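PDB 5DX9: trehalose-6-phosphate phosphatase from Cryptococcus neoformans, which belongs to the trehalose-phosphatase family of the HAD clan, a phosphatase with a magnesium ion and 6-O-phosphono-alpha-D-glucopyranose bound in its pocket. Local coordinates for residues A[133-136]-A[137-140]; A[151-154]-A[155-159]; A[164-167]-A[168-171]; A[195-198]-A[199-202]; A[286-290]-A[291-295]. All blocks are in the same frame, centred on the assembly; numbering follows the deposited sequence.

How the contacts relate
All five contacts are local and follow one another along the chain, so none nests within or crosses another. Contact 1 closes the hairpin between strands 131-134 and 139-142, in a four-stranded antiparallel sheet consistent with the cap of a HAD phosphatase. Contact 2 is a stretch of helix 148-166, which follows that hairpin, and contact 3 is the turn leading from this helix toward strand 172-177 of the same sheet; their centres lie about 17 Å apart. The chain then returns to the large mixed sheet: contact 4 finishes helix 190-200, about 39 Å from contact 2 between centres, and contact 5 joins outermost strand 286-288 to helix 291-306.

Contact 1. Residues A[133-136]-A[137-140]; sequences EVKK and ASIT. With G6P (6-O-phosphono-alpha-D-glucopyranose), chain B.
K135 reaches T140 because its CG lies opposite the carbonyl carbon (chi1 -70°) and the long chain bends at chi3 (-77°), while T140 turns OG1 to the side of its own backbone N. The ammonium approaches obliquely, and NZ of K135 hydrogen-bonds to OG1 of T140 at 3.1 Å. Both residues belong to the beta hairpin of strands 131-134 and 139-142. E133 and T140 are a hydrogen-bonded antiparallel pair, with E133 N to T140 O at 2.6 Å and T140 N to E133 O at 3.0 Å. V134 and I139 form the next, non-hydrogen-bonded pair, side by side; I139 is buried under helix 112-125, and V134 lies at the margin. K135 N then donates to S138 O at 2.8 Å. A137 and S138 are small enough to sit buried in the turn, the serine hydroxyl supplying a donor to E88, while K136 points its long chain outward.

E133 and T140 occupy the face turned to 6-O-phosphono-alpha-D-glucopyranose (G6P). The length of lysine and glutamate lets both reach it: K135 NZ donates to O3 of G6P at 2.9 Å, and OE1 of E133, also bound by H142, accepts from O2 of G6P at 3.0 Å and weakly from O3. K135 NZ is thus shared among O3, T140 OG1 and its salt-bridge partner E182, which fixes its position, and lysine donor and glutamate acceptor both use O3.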
# COMPACT_ATOMS: atom_id res chain seq x y z
N GLU A 133 1.53 -10.98 15.57
CA GLU A 133 1.46 -9.53 15.57
C GLU A 133 0.01 -9.07 15.57
O GLU A 133 -0.58 -8.83 14.51
CB GLU A 133 2.19 -8.95 14.36
CG GLU A 133 3.25 -7.92 14.71
CD GLU A 133 3.93 -7.33 13.49
OE1 GLU A 133 4.34 -8.10 12.60
OE2 GLU A 133 4.05 -6.09 13.42
N VAL A 134 -0.57 -8.95 16.76
CA VAL A 134 -1.92 -8.42 16.89
C VAL A 134 -1.88 -6.91 16.69
O VAL A 134 -1.25 -6.18 17.46
CB VAL A 134 -2.53 -8.75 18.26
CG1 VAL A 134 -3.91 -8.12 18.39
CG2 VAL A 134 -2.61 -10.26 18.45
N LYS A 135 -2.55 -6.44 15.64
CA LYS A 135 -2.62 -5.02 15.37
C LYS A 135 -4.03 -4.53 15.66
O LYS A 135 -4.83 -5.26 16.24
CB LYS A 135 -2.20 -4.73 13.92
CG LYS A 135 -0.71 -4.94 13.66
CD LYS A 135 -0.36 -4.87 12.18
CE LYS A 135 -0.76 -6.14 11.46
NZ LYS A 135 -0.25 -6.19 10.07
N LYS A 136 -4.33 -3.29 15.28
CA LYS A 136 -5.60 -2.69 15.66
C LYS A 136 -6.78 -3.23 14.87
O LYS A 136 -7.88 -3.38 15.41
CB LYS A 136 -5.52 -1.17 15.53
CG LYS A 136 -4.44 -0.55 16.40
CD LYS A 136 -4.61 0.96 16.56
CE LYS A 136 -3.55 1.53 17.49
NZ LYS A 136 -3.69 3.01 17.67
N ALA A 137 -6.57 -3.54 13.59
CA ALA A 137 -7.65 -4.04 12.75
C ALA A 137 -7.22 -5.26 11.93
O ALA A 137 -7.96 -5.72 11.06
CB ALA A 137 -8.17 -2.94 11.83
N SER A 138 -6.03 -5.77 12.21
CA SER A 138 -5.52 -6.94 11.50
C SER A 138 -4.58 -7.74 12.39
O SER A 138 -4.08 -7.24 13.39
CB SER A 138 -4.79 -6.53 10.22
OG SER A 138 -3.71 -5.66 10.50
N ILE A 139 -4.35 -9.00 12.03
CA ILE A 139 -3.45 -9.85 12.79
C ILE A 139 -2.51 -10.63 11.88
O ILE A 139 -2.95 -11.24 10.90
CB ILE A 139 -4.22 -10.84 13.68
CG1 ILE A 139 -5.28 -10.11 14.51
CG2 ILE A 139 -3.25 -11.62 14.56
CD1 ILE A 139 -6.23 -11.05 15.24
N THR A 140 -1.23 -10.62 12.20
CA THR A 140 -0.23 -11.29 11.39
C THR A 140 0.48 -12.38 12.18
O THR A 140 0.92 -12.16 13.31
CB THR A 140 0.82 -10.31 10.86
OG1 THR A 140 0.17 -9.28 10.11
CG2 THR A 140 1.83 -11.03 9.98
C1 G6P B . 5.54 -6.81 7.68
C2 G6P B . 4.70 -6.54 8.92
C3 G6P B . 3.38 -7.29 8.88
C4 G6P B . 2.59 -6.89 7.66
C5 G6P B . 3.40 -6.82 6.35
C6 G6P B . 2.89 -5.70 5.42
O1 G6P B . 6.04 -8.15 7.63
O2 G6P B . 5.45 -6.91 10.08
O3 G6P B . 2.58 -6.96 10.02
O4 G6P B . 1.53 -7.85 7.58
O5 G6P B . 4.80 -6.52 6.49
O6 G6P B . 3.88 -4.66 5.25
P G6P B . 3.91 -3.72 3.92
O1P G6P B . 4.49 -2.25 4.21
O2P G6P B . 4.79 -4.36 2.92
O3P G6P B . 2.40 -3.64 3.38

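Contact 2. Residues A[151-154]-A[155-159]; sequences GEFQ and CKQAL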
# COMPACT_ATOMS: atom_id res chain seq x y z
N GLY A 151 7.69 -24.87 9.39
CA GLY A 151 7.03 -23.58 9.33
C GLY A 151 6.02 -23.50 8.21
O GLY A 151 4.89 -23.04 8.39
N GLU A 152 6.43 -23.96 7.02
CA GLU A 152 5.54 -23.96 5.87
C GLU A 152 4.40 -24.94 6.10
O GLU A 152 3.25 -24.65 5.78
CB GLU A 152 6.30 -24.33 4.60
CG GLU A 152 7.69 -23.72 4.53
CD GLU A 152 8.17 -23.50 3.12
OE1 GLU A 152 7.90 -22.41 2.57
OE2 GLU A 152 8.82 -24.41 2.56
N PHE A 153 4.73 -26.10 6.66
CA PHE A 153 3.73 -27.11 6.95
C PHE A 153 2.68 -26.54 7.90
O PHE A 153 1.48 -26.62 7.63
CB PHE A 153 4.37 -28.36 7.57
CG PHE A 153 3.37 -29.40 8.00
CD1 PHE A 153 2.93 -30.36 7.12
CD2 PHE A 153 2.87 -29.40 9.30
CE1 PHE A 153 2.01 -31.32 7.52
CE2 PHE A 153 1.95 -30.35 9.70
CZ PHE A 153 1.52 -31.30 8.81
N GLN A 154 3.15 -25.92 8.97
CA GLN A 154 2.26 -25.30 9.90
C GLN A 154 1.48 -24.19 9.22
O GLN A 154 0.32 -24.02 9.46
CB GLN A 154 3.04 -24.77 11.09
CG GLN A 154 3.48 -25.83 12.07
CD GLN A 154 2.33 -26.57 12.69
OE1 GLN A 154 1.68 -27.34 12.05
NE2 GLN A 154 2.10 -26.33 13.94
N CYS A 155 2.13 -23.45 8.34
CA CYS A 155 1.45 -22.38 7.61
C CYS A 155 0.31 -22.90 6.78
O CYS A 155 -0.74 -22.34 6.77
CB CYS A 155 2.44 -21.61 6.75
SG CYS A 155 1.80 -20.32 5.68
N LYS A 156 0.52 -24.01 6.11
CA LYS A 156 -0.50 -24.60 5.28
C LYS A 156 -1.65 -25.10 6.09
O LYS A 156 -2.78 -25.03 5.67
CB LYS A 156 0.05 -25.75 4.46
CG LYS A 156 0.89 -25.30 3.30
CD LYS A 156 1.88 -26.38 2.91
CE LYS A 156 2.66 -26.02 1.66
NZ LYS A 156 3.83 -25.18 1.98
N GLN A 157 -1.36 -25.62 7.25
CA GLN A 157 -2.43 -26.10 8.12
C GLN A 157 -3.27 -24.95 8.66
O GLN A 157 -4.50 -25.04 8.69
CB GLN A 157 -1.87 -26.92 9.29
CG GLN A 157 -2.95 -27.53 10.17
CD GLN A 157 -2.39 -28.29 11.36
OE1 GLN A 157 -1.27 -28.79 11.32
NE2 GLN A 157 -3.18 -28.38 12.43
N ALA A 158 -2.61 -23.88 9.08
CA ALA A 158 -3.30 -22.70 9.58
C ALA A 158 -4.13 -22.06 8.47
O ALA A 158 -5.27 -21.64 8.68
CB ALA A 158 -2.32 -21.69 10.16
N LEU A 159 -3.54 -21.98 7.28
CA LEU A 159 -4.22 -21.44 6.12
C LEU A 159 -5.47 -22.26 5.82
O LEU A 159 -6.56 -21.70 5.65
CB LEU A 159 -3.29 -21.44 4.90
CG LEU A 159 -3.90 -20.88 3.61
CD1 LEU A 159 -4.36 -19.45 3.83
CD2 LEU A 159 -2.91 -20.96 2.45
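Helix 148-166 carries this contact, in which E152 and K156 lie one turn apart and C155 follows G151 by one turn, its CB near the glycine carbonyl O. The backbone is regular: C155 N donates to G151 O at 2.8 Å, and the same i to i+4 bond joins K156 N to E152 O, Q157 N to F153 O and A158 N to Q154 O.

Along the exposed side, the aliphatic part of K156 lies over the preceding turn, with its CG 3.5 Å from E152 O. A bend at chi4 (85°) folds the ammonium back, leaving NZ of K156 3.7 Å from CB of E152. The charges do not meet, since OE1 of E152 stays 5.0 Å from NZ of K156; the carboxylate instead forms a salt bridge with K179. Long, flexible chains such as those of E152 and K156 suit this surface. G151 and A158, having little or no side chain, suit the buried side.

C155 directs its sulfur anti to the backbone N (chi1 175°), and SG is covalently linked to beta-mercaptoethanol, probably from the crystallisation liquor. Beyond that face lies the four-stranded antiparallel sheet: C155 touches W141 of strand 139-142 and L181 of strand 180-185, A158 also packs on L181, and Q154, Q157 and A158 meet Y123 of helix 112-125, which packs against this one.

Contact 3. Residues A[164-167]-A[168-171]; sequences SSLA and PRRP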
# COMPACT_ATOMS: atom_id res chain seq x y z
N SER A 164 -11.11 -22.84 5.39
CA SER A 164 -12.19 -23.82 5.39
C SER A 164 -13.28 -23.52 6.41
O SER A 164 -14.46 -23.73 6.13
CB SER A 164 -11.63 -25.23 5.62
OG SER A 164 -11.15 -25.39 6.95
N SER A 165 -12.90 -23.04 7.59
CA SER A 165 -13.86 -22.93 8.69
C SER A 165 -14.18 -21.50 9.13
O SER A 165 -15.18 -21.28 9.82
CB SER A 165 -13.35 -23.72 9.91
OG SER A 165 -12.38 -22.99 10.63
N LEU A 166 -13.36 -20.53 8.75
CA LEU A 166 -13.56 -19.18 9.26
C LEU A 166 -13.90 -18.15 8.17
O LEU A 166 -14.85 -17.39 8.32
CB LEU A 166 -12.32 -18.72 10.02
CG LEU A 166 -12.49 -17.43 10.82
CD1 LEU A 166 -13.83 -17.45 11.55
CD2 LEU A 166 -11.35 -17.23 11.80
N ALA A 167 -13.12 -18.14 7.10
CA ALA A 167 -13.30 -17.17 6.02
C ALA A 167 -14.73 -17.13 5.47
O ALA A 167 -15.33 -16.06 5.39
CB ALA A 167 -12.31 -17.44 4.89
N PRO A 168 -15.28 -18.30 5.11
CA PRO A 168 -16.61 -18.39 4.49
C PRO A 168 -17.75 -17.83 5.34
O PRO A 168 -18.86 -17.69 4.83
CB PRO A 168 -16.80 -19.89 4.28
CG PRO A 168 -15.42 -20.43 4.18
CD PRO A 168 -14.62 -19.62 5.16
N ARG A 169 -17.50 -17.51 6.61
CA ARG A 169 -18.57 -17.01 7.47
C ARG A 169 -18.20 -15.72 8.19
O ARG A 169 -18.92 -15.28 9.09
CB ARG A 169 -18.98 -18.08 8.48
CG ARG A 169 -17.84 -18.69 9.28
CD ARG A 169 -18.35 -19.88 10.10
NE ARG A 169 -17.27 -20.59 10.79
CZ ARG A 169 -16.88 -20.34 12.03
NH1 ARG A 169 -17.47 -19.39 12.74
NH2 ARG A 169 -15.89 -21.05 12.57
N ARG A 170 -17.09 -15.11 7.80
CA ARG A 170 -16.66 -13.86 8.41
C ARG A 170 -16.23 -12.86 7.34
O ARG A 170 -15.67 -13.26 6.31
CB ARG A 170 -15.52 -14.10 9.40
CG ARG A 170 -15.88 -15.04 10.55
CD ARG A 170 -16.97 -14.46 11.44
NE ARG A 170 -17.16 -15.25 12.66
CZ ARG A 170 -18.10 -16.18 12.81
NH1 ARG A 170 -18.95 -16.45 11.82
NH2 ARG A 170 -18.20 -16.84 13.96
N PRO A 171 -16.49 -11.57 7.57
CA PRO A 171 -16.10 -10.50 6.64
C PRO A 171 -14.60 -10.24 6.69
O PRO A 171 -14.17 -9.13 7.01
CB PRO A 171 -16.88 -9.29 7.16
CG PRO A 171 -17.02 -9.55 8.61
CD PRO A 171 -17.20 -11.04 8.74
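L166 and R170 meet at about a right angle, methyl CD1 of the leucine packed tightly on CG of the arginine, at a modelled 3.3 Å whose exact value should carry no weight. Leucine suits this spot because its branched end can cover the aliphatic root of R170, and CD1 also sits over one face of the R169 guanidinium, displaced toward its rim. R169 reaches back to S165. With CG between the backbone N and the carbonyl carbon (chi1 52°) and the chain extended as far as NE, it brings its guanidinium edge to the carbonyl O of S165. The NE of R169 to O of S165 distance, 2.4 Å, is too short to be taken literally.

Backbone bonds hold these side chains in place. R169 N donates to L166 O at 3.2 Å, and R170 N to A167 O at 3.1 Å, both i to i+3 bonds. P168 has no N-H to offer S164 O, which fits a turn where the bonds have shifted to i to i+3, just after a wider pi-type turn at 164-166.

Farther out, L166 packs on V116 and I119 of helix 112-125, where a branched apolar side chain is at home. E115 of that helix forms a salt bridge with NH2 of R170, while NH1 of R170 bonds R169 O at 3.0 Å, with that oxygen in the guanidinium plane. R170 is thus held from two sides, by a main-chain carbonyl within the turn and by a carboxylate of the next helix, which would probably stabilise its positive charge.

Contact 4. Residues A[195-198]-A[199-202]; sequences RRLM and YENP
R196 and E200 form an i to i+4 salt bridge on the last turn of helix 190-200, which packs against the large mixed sheet. The two side chains approach obliquely and their flat ends are far from coplanar, with guanidinium and carboxylate planes 70° apart. This is a one-point grip: NE of R196 meets OE1 of E200 at 2.8 Å. R196 leaves the helix with CG anti to its backbone N (chi1 167°) and runs extended to NE, whereas E200 sends CG the other way round (chi1 -70°) and then stays straight, so the pair converges over the turn between them. The remaining nitrogens of R196 are used elsewhere, NH1 on A245 O and NH2 on Q95, and the arginine thereby ties the helix to two other parts of the chain.

The second carboxylate oxygen, OE2 of E200, rests 4.1 Å from methyl CD2 of L197, which crosses it obliquely. L197 faces inward onto L24 and Y63 of neighbouring parallel strands, and M198, present as selenomethionine, lies on L22; flexible apolar chains suit that buried interface. The ring of Y199 touches V261 and the prolines P242 and P243, and its hydroxyl reaches P259 O.

The helical bonds run from Y199 N to R195 O at 2.9 Å and from E200 N to R196 O at 3.0 Å. N201 leaves helical angles, and P202, which lacks an N-H, suits the exit. There the last amide divides itself weakly between two carbonyls, N of N201 lying 3.1 Å from O of L197 and 3.2 Å from O of M198.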
# COMPACT_ATOMS: atom_id res chain seq x y z
N ARG A 195 -7.60 4.96 -4.45
CA ARG A 195 -8.75 5.56 -5.12
C ARG A 195 -9.27 6.76 -4.34
O ARG A 195 -9.62 7.78 -4.93
CB ARG A 195 -9.85 4.52 -5.30
CG ARG A 195 -9.39 3.31 -6.09
CD ARG A 195 -10.43 2.89 -7.11
NE ARG A 195 -11.49 2.08 -6.52
CZ ARG A 195 -11.41 0.77 -6.35
NH1 ARG A 195 -10.32 0.11 -6.71
NH2 ARG A 195 -12.42 0.10 -5.80
N ARG A 196 -9.31 6.63 -3.02
CA ARG A 196 -9.63 7.76 -2.16
C ARG A 196 -8.69 8.93 -2.45
O ARG A 196 -9.13 10.07 -2.59
CB ARG A 196 -9.52 7.37 -0.69
CG ARG A 196 -9.54 8.55 0.27
CD ARG A 196 -8.89 8.19 1.59
NE ARG A 196 -8.78 9.34 2.48
CZ ARG A 196 -9.64 9.61 3.45
NH1 ARG A 196 -10.68 8.81 3.67
NH2 ARG A 196 -9.48 10.68 4.21
N LEU A 197 -7.40 8.63 -2.56
CA LEU A 197 -6.40 9.66 -2.83
C LEU A 197 -6.57 10.29 -4.21
O LEU A 197 -6.37 11.49 -4.37
CB LEU A 197 -4.99 9.08 -2.69
CG LEU A 197 -4.62 8.58 -1.30
CD1 LEU A 197 -3.12 8.41 -1.17
CD2 LEU A 197 -5.15 9.52 -0.24
N MSE A 198 -6.93 9.48 -5.20
CA MSE A 198 -7.18 10.01 -6.54
C MSE A 198 -8.41 10.92 -6.55
O MSE A 198 -8.40 11.98 -7.18
CB MSE A 198 -7.34 8.88 -7.56
CG MSE A 198 -6.01 8.29 -8.03
SE MSE A 198 -6.19 6.87 -9.37
CE MSE A 198 -7.28 5.61 -8.36
N TYR A 199 -9.45 10.51 -5.84
CA TYR A 199 -10.66 11.31 -5.74
C TYR A 199 -10.37 12.65 -5.07
O TYR A 199 -10.91 13.68 -5.46
CB TYR A 199 -11.77 10.57 -4.99
CG TYR A 199 -13.04 11.38 -4.85
CD1 TYR A 199 -14.02 11.34 -5.83
CD2 TYR A 199 -13.25 12.19 -3.74
CE1 TYR A 199 -15.18 12.07 -5.71
CE2 TYR A 199 -14.41 12.93 -3.61
CZ TYR A 199 -15.37 12.87 -4.60
OH TYR A 199 -16.53 13.60 -4.48
N GLU A 200 -9.51 12.62 -4.05
CA GLU A 200 -9.15 13.82 -3.32
C GLU A 200 -8.33 14.78 -4.17
O GLU A 200 -8.38 16.00 -3.97
CB GLU A 200 -8.35 13.47 -2.07
CG GLU A 200 -9.13 12.79 -0.96
CD GLU A 200 -8.27 12.52 0.25
OE1 GLU A 200 -8.69 11.73 1.12
OE2 GLU A 200 -7.15 13.09 0.33
N ASN A 201 -7.57 14.24 -5.12
CA ASN A 201 -6.62 15.05 -5.89
C ASN A 201 -6.81 14.89 -7.39
O ASN A 201 -5.96 14.31 -8.07
CB ASN A 201 -5.20 14.68 -5.50
CG ASN A 201 -4.94 14.84 -4.02
OD1 ASN A 201 -5.21 13.93 -3.23
ND2 ASN A 201 -4.43 16.00 -3.62
N PRO A 202 -7.92 15.43 -7.91
CA PRO A 202 -8.31 15.32 -9.32
C PRO A 202 -7.37 16.07 -10.26
O PRO A 202 -7.49 15.94 -11.47
CB PRO A 202 -9.71 15.94 -9.35
CG PRO A 202 -10.15 16.01 -7.93
CD PRO A 202 -8.91 16.18 -7.12

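Contact 5. Residues A[286-290]-A[291-295]; sequences WHVTC and PEEVV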
# COMPACT_ATOMS: atom_id res chain seq x y z
N TRP A 286 5.52 -1.43 -14.67
CA TRP A 286 6.98 -1.47 -14.58
C TRP A 286 7.47 -2.34 -13.43
O TRP A 286 6.68 -2.82 -12.61
CB TRP A 286 7.55 -0.07 -14.41
CG TRP A 286 7.05 0.93 -15.39
CD1 TRP A 286 5.96 1.74 -15.24
CD2 TRP A 286 7.61 1.24 -16.67
NE1 TRP A 286 5.81 2.54 -16.35
CE2 TRP A 286 6.81 2.25 -17.24
CE3 TRP A 286 8.71 0.76 -17.38
CZ2 TRP A 286 7.08 2.78 -18.50
CZ3 TRP A 286 8.97 1.30 -18.63
CH2 TRP A 286 8.16 2.30 -19.18
N HIS A 287 8.78 -2.53 -13.35
CA HIS A 287 9.39 -3.20 -12.21
C HIS A 287 10.74 -2.62 -11.86
O HIS A 287 11.39 -1.95 -12.67
CB HIS A 287 9.54 -4.71 -12.47
CG HIS A 287 10.75 -5.06 -13.29
ND1 HIS A 287 10.69 -5.25 -14.66
CD2 HIS A 287 12.04 -5.27 -12.94
CE1 HIS A 287 11.89 -5.55 -15.11
NE2 HIS A 287 12.73 -5.57 -14.09
N VAL A 288 11.16 -2.90 -10.63
CA VAL A 288 12.51 -2.69 -10.16
C VAL A 288 12.86 -3.90 -9.32
O VAL A 288 12.00 -4.43 -8.61
CB VAL A 288 12.63 -1.38 -9.36
CG1 VAL A 288 13.92 -1.37 -8.55
CG2 VAL A 288 12.57 -0.19 -10.29
N THR A 289 14.10 -4.38 -9.40
CA THR A 289 14.44 -5.65 -8.78
C THR A 289 14.55 -5.58 -7.25
O THR A 289 14.22 -6.54 -6.56
CB THR A 289 15.77 -6.20 -9.33
OG1 THR A 289 16.74 -5.16 -9.39
CG2 THR A 289 15.56 -6.76 -10.73
N CYS A 290 15.02 -4.44 -6.74
CA CYS A 290 15.30 -4.30 -5.32
C CYS A 290 14.67 -3.03 -4.75
O CYS A 290 14.46 -2.05 -5.47
CB CYS A 290 16.81 -4.27 -5.08
SG CYS A 290 17.70 -5.67 -5.79
N PRO A 291 14.38 -3.05 -3.44
CA PRO A 291 13.86 -1.85 -2.77
C PRO A 291 14.87 -0.72 -2.86
O PRO A 291 14.49 0.45 -2.96
CB PRO A 291 13.67 -2.30 -1.32
CG PRO A 291 13.67 -3.80 -1.37
CD PRO A 291 14.57 -4.16 -2.50
N GLU A 292 16.15 -1.06 -2.84
CA GLU A 292 17.21 -0.07 -2.89
C GLU A 292 17.17 0.72 -4.19
O GLU A 292 17.48 1.91 -4.22
CB GLU A 292 18.58 -0.72 -2.71
CG GLU A 292 18.87 -1.24 -1.30
CD GLU A 292 18.37 -2.65 -1.06
OE1 GLU A 292 17.35 -3.05 -1.66
OE2 GLU A 292 19.00 -3.37 -0.27
N GLU A 293 16.78 0.06 -5.28
CA GLU A 293 16.72 0.71 -6.58
C GLU A 293 15.51 1.64 -6.65
O GLU A 293 15.52 2.62 -7.39
CB GLU A 293 16.66 -0.32 -7.71
CG GLU A 293 17.89 -1.21 -7.83
CD GLU A 293 17.85 -2.10 -9.06
OE1 GLU A 293 16.89 -1.99 -9.85
OE2 GLU A 293 18.78 -2.92 -9.24
N VAL A 294 14.47 1.32 -5.89
CA VAL A 294 13.31 2.19 -5.80
C VAL A 294 13.73 3.53 -5.21
O VAL A 294 13.31 4.59 -5.68
CB VAL A 294 12.19 1.59 -4.94
CG1 VAL A 294 11.12 2.63 -4.68
CG2 VAL A 294 11.59 0.37 -5.62
N VAL A 295 14.56 3.48 -4.18
CA VAL A 295 15.05 4.69 -3.52
C VAL A 295 16.04 5.44 -4.40
O VAL A 295 15.93 6.66 -4.56
CB VAL A 295 15.73 4.37 -2.18
CG1 VAL A 295 16.41 5.61 -1.62
CG2 VAL A 295 14.71 3.82 -1.19
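E293 reaches from the first turn of helix 291-306 to V288 and T289. Its CB lies 3.6 Å from C290 O and also against CG1 of V288, though that carbon pair is modelled too tightly to carry meaning. Next, CG of E293 passes 4.0 Å from the same methyl. With CG opposite the carbonyl carbon (chi1 -63°) and the rest of the chain extended, the carboxylate rides out past the strand end, where CD of E293 is 3.3 Å from OG1 of T289. At the tip OE1 lies near CG1 of V288, a methyl whose modelled position is doubtful, while OE2 lies 3.0 Å from OG1 of T289 at an angle too poor for a hydrogen bond.

C290 holds the N-cap position, and its carbonyl O accepts two weak bonds, from E293 N at 3.1 Å and from V294 N at 3.4 Å. P291 suits the residue after the cap, since a first-turn residue needs no N-H for the helical pattern and its ring favours helical phi. Acidic E292 and E293 fit the same end, where their negative charge would probably interact favourably with the partial positive charge at the helix N terminus.

V288 also meets V294, CG1 to CG2 at 4.1 Å, a small apolar contact that closes the bend between strand and helix. Strand 286-288 is outermost in the mixed sheet: V288 touches T273 of adjacent strand 270-275, V294 packs on V275 there, and helix 291-306 leads away to the C terminus.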